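Local atomic coordinates of extracellular PQQ-dependent sugar dehydrogenase (Coprinopsis cinerea, PDB entry 6JT6), a protein that probably oxidises sugars with a pyrroloquinoline quinone cofactor and passes the electrons on through its haem-binding cytochrome b domain. Residues L101-S106 with Q114-R119. Sequence-based numbering, arbitrary orientation.
Sequences LTILGS and QRIVYR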
loop_
_atom_site.group_PDB
_atom_site.type_symbol
_atom_site.label_atom_id
_atom_site.label_comp_id
_atom_site.label_asym_id
_atom_site.label_seq_id
_atom_site.Cartn_x
_atom_site.Cartn_y
_atom_site.Cartn_z
ATOM N N LEU A 101 -6.626 4.230 8.233
ATOM C CA LEU A 101 -6.695 3.811 6.834
ATOM C C LEU A 101 -8.038 4.147 6.213
ATOM O O LEU A 101 -9.108 3.879 6.795
ATOM C CB LEU A 101 -6.418 2.289 6.676
ATOM C CG LEU A 101 -4.969 1.850 7.033
ATOM C CD1 LEU A 101 -4.950 0.365 7.300
ATOM C CD2 LEU A 101 -4.018 2.199 5.893
ATOM N N THR A 102 -7.982 4.685 5.000
ATOM C CA THR A 102 -9.206 5.052 4.295
ATOM C C THR A 102 -9.032 4.480 2.913
ATOM O O THR A 102 -8.094 4.865 2.213
ATOM C CB THR A 102 -9.336 6.602 4.202
ATOM O OG1 THR A 102 -9.210 7.172 5.516
ATOM C CG2 THR A 102 -10.663 7.010 3.521
ATOM N N ILE A 103 -9.927 3.584 2.517
ATOM C CA ILE A 103 -9.925 3.104 1.132
ATOM C C ILE A 103 -10.539 4.181 0.250
ATOM O O ILE A 103 -11.568 4.761 0.602
ATOM C CB ILE A 103 -10.655 1.754 0.987
ATOM C CG1 ILE A 103 -9.849 0.666 1.731
ATOM C CG2 ILE A 103 -10.790 1.340 -0.502
ATOM C CD1 ILE A 103 -10.608 -0.619 2.001
ATOM N N LEU A 104 -9.874 4.437 -0.877
ATOM C CA LEU A 104 -10.214 5.511 -1.817
ATOM C C LEU A 104 -10.850 4.896 -3.052
ATOM O O LEU A 104 -10.965 3.661 -3.142
ATOM C CB LEU A 104 -8.943 6.327 -2.181
ATOM C CG LEU A 104 -8.142 6.934 -1.008
ATOM C CD1 LEU A 104 -6.893 7.771 -1.413
ATOM C CD2 LEU A 104 -9.027 7.741 -0.055
ATOM N N GLY A 105 -11.246 5.730 -4.018
ATOM C CA GLY A 105 -11.897 5.257 -5.241
ATOM C C GLY A 105 -10.970 4.509 -6.180
ATOM O O GLY A 105 -9.773 4.364 -5.885
ATOM N N SER A 106 -11.514 4.046 -7.313
ATOM C CA SER A 106 -10.830 3.133 -8.268
ATOM C C SER A 106 -10.296 1.826 -7.619
ATOM O O SER A 106 -9.423 1.161 -8.164
ATOM C CB SER A 106 -9.723 3.866 -9.055
ATOM O OG SER A 106 -8.653 4.253 -8.212
ATOM N N GLN A 114 -7.155 -6.571 -9.580
ATOM C CA GLN A 114 -7.678 -5.974 -8.341
ATOM C C GLN A 114 -6.835 -4.736 -7.945
ATOM O O GLN A 114 -5.613 -4.686 -8.180
ATOM C CB GLN A 114 -7.758 -6.981 -7.203
ATOM C CG GLN A 114 -6.412 -7.549 -6.777
ATOM C CD GLN A 114 -6.567 -8.592 -5.710
ATOM O OE1 GLN A 114 -6.761 -8.261 -4.534
ATOM N NE2 GLN A 114 -6.466 -9.876 -6.102
ATOM N N ARG A 115 -7.494 -3.753 -7.339
ATOM C CA ARG A 115 -6.812 -2.549 -6.874
ATOM C C ARG A 115 -7.248 -2.187 -5.474
ATOM O O ARG A 115 -8.453 -2.247 -5.151
ATOM C CB ARG A 115 -7.158 -1.383 -7.782
ATOM C CG ARG A 115 -6.185 -1.162 -8.894
ATOM C CD ARG A 115 -6.794 -0.140 -9.824
ATOM N NE ARG A 115 -6.771 1.271 -9.399
ATOM C CZ ARG A 115 -5.899 2.174 -9.874
ATOM N NH1 ARG A 115 -4.910 1.792 -10.693
ATOM N NH2 ARG A 115 -5.996 3.437 -9.533
ATOM N N ILE A 116 -6.282 -1.832 -4.621
ATOM C CA ILE A 116 -6.671 -1.256 -3.318
ATOM C C ILE A 116 -5.919 0.056 -3.184
ATOM O O ILE A 116 -4.689 0.054 -3.024
ATOM C CB ILE A 116 -6.413 -2.178 -2.071
ATOM C CG1 ILE A 116 -7.036 -3.558 -2.233
ATOM C CG2 ILE A 116 -6.982 -1.535 -0.793
ATOM C CD1 ILE A 116 -6.063 -4.570 -2.758
ATOM N N VAL A 117 -6.661 1.163 -3.245
ATOM C CA VAL A 117 -6.053 2.475 -3.186
ATOM C C VAL A 117 -6.401 3.017 -1.803
ATOM O O VAL A 117 -7.555 2.957 -1.372
ATOM C CB VAL A 117 -6.630 3.416 -4.270
ATOM C CG1 VAL A 117 -5.876 4.761 -4.283
ATOM C CG2 VAL A 117 -6.629 2.731 -5.631
ATOM N N TYR A 118 -5.411 3.536 -1.087
ATOM C CA TYR A 118 -5.669 3.849 0.305
ATOM C C TYR A 118 -4.934 5.109 0.749
ATOM O O TYR A 118 -3.893 5.475 0.183
ATOM C CB TYR A 118 -5.326 2.630 1.211
ATOM C CG TYR A 118 -3.864 2.240 1.149
ATOM C CD1 TYR A 118 -2.914 2.833 2.012
ATOM C CD2 TYR A 118 -3.408 1.277 0.217
ATOM C CE1 TYR A 118 -1.577 2.492 1.926
ATOM C CE2 TYR A 118 -2.070 0.911 0.147
ATOM C CZ TYR A 118 -1.152 1.534 0.996
ATOM O OH TYR A 118 0.202 1.184 0.954
ATOM N N ARG A 119 -5.529 5.776 1.734
ATOM C CA ARG A 119 -4.857 6.809 2.494
ATOM C C ARG A 119 -4.383 6.219 3.810
ATOM O O ARG A 119 -5.116 5.528 4.481
ATOM C CB ARG A 119 -5.819 7.976 2.737
ATOM C CG ARG A 119 -5.158 9.250 3.307
ATOM C CD ARG A 119 -6.250 10.140 3.932
ATOM N NE ARG A 119 -5.748 11.466 4.253
ATOM C CZ ARG A 119 -6.499 12.417 4.790
ATOM N NH1 ARG A 119 -7.774 12.158 5.070
ATOM N NH2 ARG A 119 -5.966 13.603 5.063
HETATM O O HOH W 1 -9.438 9.940 5.413
#
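Thr102 and Arg119 form an antiparallel hydrogen-bonded pair, with Thr102 N to Arg119 O at 3.0 Å and Arg119 N to Thr102 O at 2.8 Å; beyond the non-hydrogen-bonded pair Ile103–Tyr118, Leu104 N binds Val117 O, and the backbone then leaves the regular pairing through Gly105 and Ser106. A water bridges Thr102 OG1 and Arg119 NH1, lying in the guanidinium plane, while NE forms a salt bridge to Glu43. On the face carrying Tyr118, Leu101 runs alongside the ring, CD2 4.1 Å from Tyr118 CD1. The two strands make a beta hairpin in the cytochrome domain, which is rich in beta structure and belongs to the family of the cellobiose dehydrogenase cytochrome; strand 43-51 flanks 113-121 on its other side. Leu104, with CB 4.0 Å from Val117 CG1, packs against helix 182-191. Beyond Leu104, Arg115 bends at chi3 (76°) and meets Ser106 side-on: NE reaches Ser106 O at 2.9 Å and NH2 reaches Ser106 OG at 3.1 Å. That hydroxyl donates to Gly105 O, while NH2 also forms a salt bridge to Asp9 and NH1 a hydrogen bond to Gln49. A leucine in place of Arg115 would probably leave Ser106 O and the Asp9 carboxylate without this partner. Val117 CG2 abuts Ser106 OG at 3.6 Å.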